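Local structure of toxin-antitoxin system toxin HepN family (Shewanella oneidensis MR-1, 6M6U) at residues V39-N42 with L43-C47; P85-D88 with N89-M93; K92-G95 with L96-I99. The protein cleaves mRNA as the toxic ribonuclease of a type VII toxin-antitoxin system and is neutralised mainly by tri-AMPylation carried out by its antitoxin, MntA. All blocks are in the same frame, centred on the assembly; numbering follows the deposited sequence.

Contact 1 of 3, residues V39-N42 with L43-C47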
loop_
_atom_site.group_PDB
_atom_site.type_symbol
_atom_site.label_atom_id
_atom_site.label_comp_id
_atom_site.label_asym_id
_atom_site.label_seq_id
_atom_site.Cartn_x
_atom_site.Cartn_y
_atom_site.Cartn_z
ATOM N N VAL B 39 -53.170 9.538 -14.262
ATOM C CA VAL B 39 -52.781 10.648 -15.128
ATOM C C VAL B 39 -51.355 11.083 -14.818
ATOM O O VAL B 39 -50.538 11.296 -15.723
ATOM C CB VAL B 39 -53.771 11.817 -14.984
ATOM C CG1 VAL B 39 -53.222 13.068 -15.662
ATOM C CG2 VAL B 39 -55.135 11.440 -15.563
ATOM N N ILE B 40 -51.032 11.206 -13.531
ATOM C CA ILE B 40 -49.708 11.673 -13.132
ATOM C C ILE B 40 -48.632 10.693 -13.589
ATOM O O ILE B 40 -47.567 11.103 -14.067
ATOM C CB ILE B 40 -49.672 11.908 -11.610
ATOM C CG1 ILE B 40 -50.498 13.151 -11.252
ATOM C CG2 ILE B 40 -48.241 12.024 -11.110
ATOM C CD1 ILE B 40 -50.705 13.347 -9.764
ATOM N N LEU B 41 -48.900 9.391 -13.481
ATOM C CA LEU B 41 -47.900 8.403 -13.872
ATOM C C LEU B 41 -47.665 8.427 -15.377
ATOM O O LEU B 41 -46.520 8.357 -15.841
ATOM C CB LEU B 41 -48.320 7.007 -13.416
ATOM C CG LEU B 41 -47.249 5.946 -13.715
ATOM C CD1 LEU B 41 -46.205 5.904 -12.604
ATOM C CD2 LEU B 41 -47.868 4.577 -13.912
ATOM N N ASN B 42 -48.738 8.532 -16.161
ATOM C CA ASN B 42 -48.566 8.584 -17.605
ATOM C C ASN B 42 -47.986 9.917 -18.069
ATOM O O ASN B 42 -47.350 9.963 -19.126
ATOM C CB ASN B 42 -49.893 8.285 -18.299
ATOM C CG ASN B 42 -50.220 6.799 -18.314
ATOM O OD1 ASN B 42 -49.561 6.012 -19.001
ATOM N ND2 ASN B 42 -51.239 6.406 -17.553
ATOM N N LEU B 43 -48.175 10.997 -17.307
ATOM C CA LEU B 43 -47.421 12.217 -17.582
ATOM C C LEU B 43 -45.929 11.986 -17.371
ATOM O O LEU B 43 -45.102 12.386 -18.201
ATOM C CB LEU B 43 -47.913 13.360 -16.697
ATOM C CG LEU B 43 -49.102 14.151 -17.242
ATOM C CD1 LEU B 43 -49.568 15.197 -16.234
ATOM C CD2 LEU B 43 -48.744 14.794 -18.578
ATOM N N GLN B 44 -45.571 11.337 -16.259
ATOM C CA GLN B 44 -44.172 11.023 -15.988
ATOM C C GLN B 44 -43.570 10.189 -17.112
ATOM O O GLN B 44 -42.466 10.474 -17.589
ATOM C CB GLN B 44 -44.057 10.290 -14.655
ATOM C CG GLN B 44 -42.686 9.701 -14.393
ATOM C CD GLN B 44 -42.587 9.082 -13.022
ATOM O OE1 GLN B 44 -42.324 9.772 -12.039
ATOM N NE2 GLN B 44 -42.811 7.772 -12.942
ATOM N N ARG B 45 -44.289 9.152 -17.549
ATOM C CA ARG B 45 -43.800 8.306 -18.634
ATOM C C ARG B 45 -43.626 9.106 -19.919
ATOM O O ARG B 45 -42.650 8.907 -20.654
ATOM C CB ARG B 45 -44.757 7.131 -18.844
ATOM C CG ARG B 45 -44.767 6.151 -17.682
ATOM C CD ARG B 45 -45.895 5.157 -17.778
ATOM N NE ARG B 45 -45.673 4.035 -16.855
ATOM C CZ ARG B 45 -46.572 3.089 -16.556
ATOM N NH1 ARG B 45 -47.773 3.128 -17.110
ATOM N NH2 ARG B 45 -46.240 2.116 -15.719
ATOM N N CYS B 46 -44.563 10.014 -20.207
ATOM C CA CYS B 46 -44.390 10.920 -21.341
ATOM C C CYS B 46 -43.134 11.765 -21.183
ATOM O O CYS B 46 -42.372 11.939 -22.141
ATOM C CB CYS B 46 -45.614 11.825 -21.494
ATOM S SG CYS B 46 -47.069 11.036 -22.201
ATOM N N CYS B 47 -42.909 12.312 -19.985
ATOM C CA CYS B 47 -41.731 13.142 -19.763
ATOM C C CYS B 47 -40.452 12.330 -19.913
ATOM O O CYS B 47 -39.491 12.786 -20.543
ATOM C CB CYS B 47 -41.791 13.791 -18.379
ATOM S SG CYS B 47 -42.998 15.123 -18.230
#

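Contact 2 of 3, residues P85-D88 with N89-M93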
loop_
_atom_site.group_PDB
_atom_site.type_symbol
_atom_site.label_atom_id
_atom_site.label_comp_id
_atom_site.label_asym_id
_atom_site.label_seq_id
_atom_site.Cartn_x
_atom_site.Cartn_y
_atom_site.Cartn_z
ATOM N N PRO B 85 -39.577 28.334 -27.409
ATOM C CA PRO B 85 -40.854 28.136 -26.696
ATOM C C PRO B 85 -41.138 26.683 -26.343
ATOM O O PRO B 85 -41.521 26.393 -25.201
ATOM C CB PRO B 85 -41.895 28.713 -27.674
ATOM C CG PRO B 85 -41.183 28.877 -28.981
ATOM C CD PRO B 85 -39.764 29.142 -28.628
ATOM N N LEU B 86 -40.970 25.754 -27.290
ATOM C CA LEU B 86 -41.247 24.352 -26.995
ATOM C C LEU B 86 -40.285 23.811 -25.944
ATOM O O LEU B 86 -40.681 23.015 -25.083
ATOM C CB LEU B 86 -41.179 23.513 -28.271
ATOM C CG LEU B 86 -41.406 22.009 -28.090
ATOM C CD1 LEU B 86 -42.773 21.732 -27.472
ATOM C CD2 LEU B 86 -41.256 21.269 -29.409
ATOM N N SER B 87 -39.019 24.237 -25.997
ATOM C CA SER B 87 -38.060 23.865 -24.963
ATOM C C SER B 87 -38.555 24.278 -23.584
ATOM O O SER B 87 -38.498 23.494 -22.629
ATOM C CB SER B 87 -36.701 24.503 -25.259
ATOM O OG SER B 87 -35.841 24.426 -24.132
ATOM N N ASP B 88 -39.055 25.509 -23.463
ATOM C CA ASP B 88 -39.478 26.016 -22.161
ATOM C C ASP B 88 -40.718 25.292 -21.652
ATOM O O ASP B 88 -40.850 25.054 -20.446
ATOM C CB ASP B 88 -39.726 27.521 -22.245
ATOM C CG ASP B 88 -38.437 28.318 -22.296
ATOM O OD1 ASP B 88 -37.371 27.720 -22.563
ATOM O OD2 ASP B 88 -38.488 29.546 -22.071
ATOM N N ASN B 89 -41.634 24.927 -22.552
ATOM C CA ASN B 89 -42.839 24.217 -22.133
ATOM C C ASN B 89 -42.507 22.814 -21.645
ATOM O O ASN B 89 -43.011 22.371 -20.606
ATOM C CB ASN B 89 -43.851 24.165 -23.278
ATOM C CG ASN B 89 -44.625 25.460 -23.430
ATOM O OD1 ASN B 89 -44.687 26.276 -22.506
ATOM N ND2 ASN B 89 -45.232 25.651 -24.597
ATOM N N LEU B 90 -41.664 22.093 -22.392
ATOM C CA LEU B 90 -41.238 20.768 -21.956
ATOM C C LEU B 90 -40.541 20.833 -20.604
ATOM O O LEU B 90 -40.728 19.951 -19.757
ATOM C CB LEU B 90 -40.317 20.136 -23.001
ATOM C CG LEU B 90 -40.903 19.875 -24.384
ATOM C CD1 LEU B 90 -39.841 19.277 -25.274
ATOM C CD2 LEU B 90 -42.114 18.964 -24.304
ATOM N N LYS B 91 -39.748 21.883 -20.373
ATOM C CA LYS B 91 -39.034 21.994 -19.106
ATOM C C LYS B 91 -39.982 22.235 -17.936
ATOM O O LYS B 91 -39.739 21.723 -16.835
ATOM C CB LYS B 91 -37.974 23.096 -19.191
ATOM C CG LYS B 91 -36.772 22.705 -20.050
ATOM C CD LYS B 91 -35.934 23.908 -20.459
ATOM C CE LYS B 91 -35.359 24.627 -19.250
ATOM N NZ LYS B 91 -34.500 25.790 -19.635
ATOM N N LYS B 92 -41.072 22.989 -18.139
ATOM C CA LYS B 92 -42.026 23.166 -17.044
ATOM C C LYS B 92 -42.951 21.960 -16.899
ATOM O O LYS B 92 -43.499 21.734 -15.808
ATOM C CB LYS B 92 -42.825 24.471 -17.212
ATOM C CG LYS B 92 -43.368 24.784 -18.592
ATOM C CD LYS B 92 -43.828 26.242 -18.665
ATOM C CE LYS B 92 -44.596 26.660 -17.417
ATOM N NZ LYS B 92 -45.998 26.152 -17.440
ATOM N N MET B 93 -43.123 21.170 -17.965
ATOM C CA MET B 93 -43.729 19.851 -17.810
ATOM C C MET B 93 -42.957 19.005 -16.804
ATOM O O MET B 93 -43.543 18.422 -15.882
ATOM C CB MET B 93 -43.786 19.136 -19.152
ATOM C CG MET B 93 -44.834 19.652 -20.100
ATOM S SD MET B 93 -46.413 18.853 -19.777
ATOM C CE MET B 93 -47.085 18.802 -21.433
#

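Contact 3 of 3, residues K92-G95 with L96-I99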
loop_
_atom_site.group_PDB
_atom_site.type_symbol
_atom_site.label_atom_id
_atom_site.label_comp_id
_atom_site.label_asym_id
_atom_site.label_seq_id
_atom_site.Cartn_x
_atom_site.Cartn_y
_atom_site.Cartn_z
ATOM N N LYS B 92 -41.072 22.989 -18.139
ATOM C CA LYS B 92 -42.026 23.166 -17.044
ATOM C C LYS B 92 -42.951 21.960 -16.899
ATOM O O LYS B 92 -43.499 21.734 -15.808
ATOM C CB LYS B 92 -42.825 24.471 -17.212
ATOM C CG LYS B 92 -43.368 24.784 -18.592
ATOM C CD LYS B 92 -43.828 26.242 -18.665
ATOM C CE LYS B 92 -44.596 26.660 -17.417
ATOM N NZ LYS B 92 -45.998 26.152 -17.440
ATOM N N MET B 93 -43.123 21.170 -17.965
ATOM C CA MET B 93 -43.729 19.851 -17.810
ATOM C C MET B 93 -42.957 19.005 -16.804
ATOM O O MET B 93 -43.543 18.422 -15.882
ATOM C CB MET B 93 -43.786 19.136 -19.152
ATOM C CG MET B 93 -44.834 19.652 -20.100
ATOM S SD MET B 93 -46.413 18.853 -19.777
ATOM C CE MET B 93 -47.085 18.802 -21.433
ATOM N N VAL B 94 -41.633 18.911 -16.983
ATOM C CA VAL B 94 -40.789 18.166 -16.052
ATOM C C VAL B 94 -40.972 18.688 -14.635
ATOM O O VAL B 94 -41.101 17.910 -13.681
ATOM C CB VAL B 94 -39.313 18.240 -16.490
ATOM C CG1 VAL B 94 -38.434 17.474 -15.514
ATOM C CG2 VAL B 94 -39.143 17.703 -17.904
ATOM N N GLY B 95 -40.987 20.012 -14.474
ATOM C CA GLY B 95 -41.181 20.581 -13.151
ATOM C C GLY B 95 -42.512 20.189 -12.542
ATOM O O GLY B 95 -42.599 19.912 -11.342
ATOM N N LEU B 96 -43.566 20.157 -13.361
ATOM C CA LEU B 96 -44.864 19.706 -12.873
ATOM C C LEU B 96 -44.825 18.230 -12.502
ATOM O O LEU B 96 -45.425 17.821 -11.500
ATOM C CB LEU B 96 -45.941 19.961 -13.923
ATOM C CG LEU B 96 -47.350 19.534 -13.505
ATOM C CD1 LEU B 96 -47.784 20.280 -12.248
ATOM C CD2 LEU B 96 -48.344 19.759 -14.642
ATOM N N ARG B 97 -44.125 17.419 -13.302
ATOM C CA ARG B 97 -43.962 16.009 -12.965
ATOM C C ARG B 97 -43.327 15.851 -11.590
ATOM O O ARG B 97 -43.813 15.075 -10.759
ATOM C CB ARG B 97 -43.125 15.297 -14.030
ATOM C CG ARG B 97 -42.627 13.917 -13.602
ATOM C CD ARG B 97 -41.141 13.940 -13.267
ATOM N NE ARG B 97 -40.329 13.526 -14.406
ATOM C CZ ARG B 97 -39.011 13.680 -14.481
ATOM N NH1 ARG B 97 -38.344 14.254 -13.489
ATOM N NH2 ARG B 97 -38.357 13.265 -15.558
ATOM N N ASN B 98 -42.245 16.593 -11.332
ATOM C CA ASN B 98 -41.564 16.499 -10.044
ATOM C C ASN B 98 -42.509 16.818 -8.893
ATOM O O ASN B 98 -42.495 16.136 -7.863
ATOM C CB ASN B 98 -40.354 17.435 -10.010
ATOM C CG ASN B 98 -39.229 16.975 -10.923
ATOM O OD1 ASN B 98 -39.189 15.818 -11.343
ATOM N ND2 ASN B 98 -38.301 17.880 -11.225
ATOM N N ILE B 99 -43.338 17.852 -9.048
ATOM C CA ILE B 99 -44.294 18.190 -7.998
ATOM C C ILE B 99 -45.350 17.101 -7.878
ATOM O O ILE B 99 -45.611 16.586 -6.785
ATOM C CB ILE B 99 -44.934 19.565 -8.268
ATOM C CG1 ILE B 99 -43.871 20.666 -8.264
ATOM C CG2 ILE B 99 -46.017 19.859 -7.236
ATOM C CD1 ILE B 99 -44.418 22.034 -8.628
#

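Contact 1 of 3, residues V39-N42 with L43-C47
Leu43 N to Val39 O and Arg45 N to Leu41 O, both 2.9 Å, belong to a ladder of four i to i+4 hydrogen bonds that makes 39-47 two turns of α-helix, in the first half of helix 33-60 of the HepT fold. Gln44 N to Ile40 O and Cys46 N to Asn42 O complete it. Of the side-chain amides, Asn42 turns its ND2 back to Ser38 O, one turn earlier, while Gln44 NE2 bonds to OE1 of Gln44 of the second subunit, so this helix face lies at the interface between two toxin copies. Arg45 runs extended from CG to NE and sends NH1 toward Asp37 of that subunit in a long, weak ion pair. Asn42 OD1 lies near the edge of the Arg45 guanidinium, 3.9 Å from Arg45 NH1, with amide and guanidinium planes 73° apart. Packing takes over from there. Gln44 NE2 comes 3.9 Å from Leu41 CD1, and on another side of the helix Val39 CG1 meets Leu43 CD1 at 4.3 Å, beside Phe29 and Phe123. Leu41 lays its other methyl over the arginine, its CG swung opposite the backbone N (chi1 -176°): Leu41 CD2 sits above the centre of one guanidinium face, 3.3 Å from Arg45 CZ.

Contact 2 of 3, residues P85-D88 with N89-M93
Leu86 and Leu90 form the tight side of this helical turn, with Leu86 CD1 resting 4.1 Å from Leu90 CG. The leucines stand four residues apart near the start of helix 84-102, where Thr83 OG1 accepts a hydrogen bond from Leu86 N. They reach each other by different routes: Leu86 holds CG anti to its backbone N (chi1 178°), whereas Leu90 keeps CG beside its own N and brings it within 3.2 Å of Leu86 O. In the backbone the same two residues are joined by the bond from Leu90 N to Leu86 O, 3.0 Å long and almost straight at 174°. Gln125 and Phe126 of helix 120-131 pack on this pair, and Phe73 of helix 69-78 touches Leu90 as well.

Ser87 and Lys91 mark the change of character. Lys91 passes its aliphatic part along the preceding turn, Lys91 CD lying 3.7 Å from Ser87 OG. A bend at chi3 (61°) then turns the chain, and its ammonium ends in a hydrogen bond to Thr74 OG1. On the more open side, Asp88, Asn89 and Lys92 offer little mutual side-chain contact. Lys92 CG leans on Asp88 O at 3.1 Å, but the chain folds at chi3 and chi4 and the ammonium finishes clear of the earlier turn. Asp88 OD1 stays 4.5 Å from Lys91 NZ, too far for a salt bridge. The chemistry therefore implies an amphipathic helix: leucines join it to its neighbours, while Asp88 and Lys91 probably add a modest electrostatic attraction, with the lysine's direct polar bond made to Thr74.

Contact 3 of 3, residues K92-G95 with L96-I99
Lys92 O, Met93 O, Val94 O and Gly95 O each accept a backbone hydrogen bond from the residue four places on, from Leu96 N to Ile99 N, so the α-helix runs unbroken through Gly95; the shortest is Arg97 N to Met93 O at 2.8 Å, and Ile99 N to Gly95 O is longer at 3.2 Å. Val94 and Arg97 carry the main side-chain meeting, lying alongside and pointing the same way. Val94 CG1 stands over one face of the guanidinium, displaced from its centre toward the rim, and comes 3.8 Å from Arg97 NH1. The arginine gets there by a folded path. Its CG leaves anti to the backbone N (chi1 166°), after which bends at chi2 (-105°) and chi3 (-96°) bring the head back beside the valine.

Two polar partners grip that head. Arg97 NH1 donates to Asn98 OD1 at 2.8 Å, and the amide oxygen lies in the guanidinium plane, at its edge. Arg97 NH2 makes a salt bridge with Glu48 of helix 33-60. Together with the methyl over one face, these bonds would limit rotation of the group. Asn98 CG packs 3.5 Å from Val94 O, and its OD1 is the atom that meets Arg97; this is consistent with the asparagine steadying the arginine.

Met93 and Leu96 pack toward Val115 of helix 109-118, while His113 of the antitoxin chain touches Arg97. Arg97, probably an active-site residue, opens the RX(4)HXY motif, and a weak hydrogen bond links Asn98 O with His102 ND1. An arginine and a histidine set on one helix in this spacing are characteristic of the HEPN ribonuclease site.

How the contacts relate
Along the chain, contact 1 comes first, on helix 33-60, followed by contacts 2 and 3 in succession on helix 84-102, where they share Lys92 and Met93. The centres of contacts 1 and 3 lie about 10 Å apart, as do those of contacts 2 and 3, while the centres of contacts 1 and 2 are about 15 Å apart. The two helices meet where Gln44 CB packs 4.0 Å from Arg97 CG and Cys47 SG approaches Met93 O. As a worked example of local helix contacts serving a larger design, helix 84-102 runs from a packed leading turn to the RX(4)HXY motif, the probable active site, and helix 33-60 links that motif to the second toxin subunit.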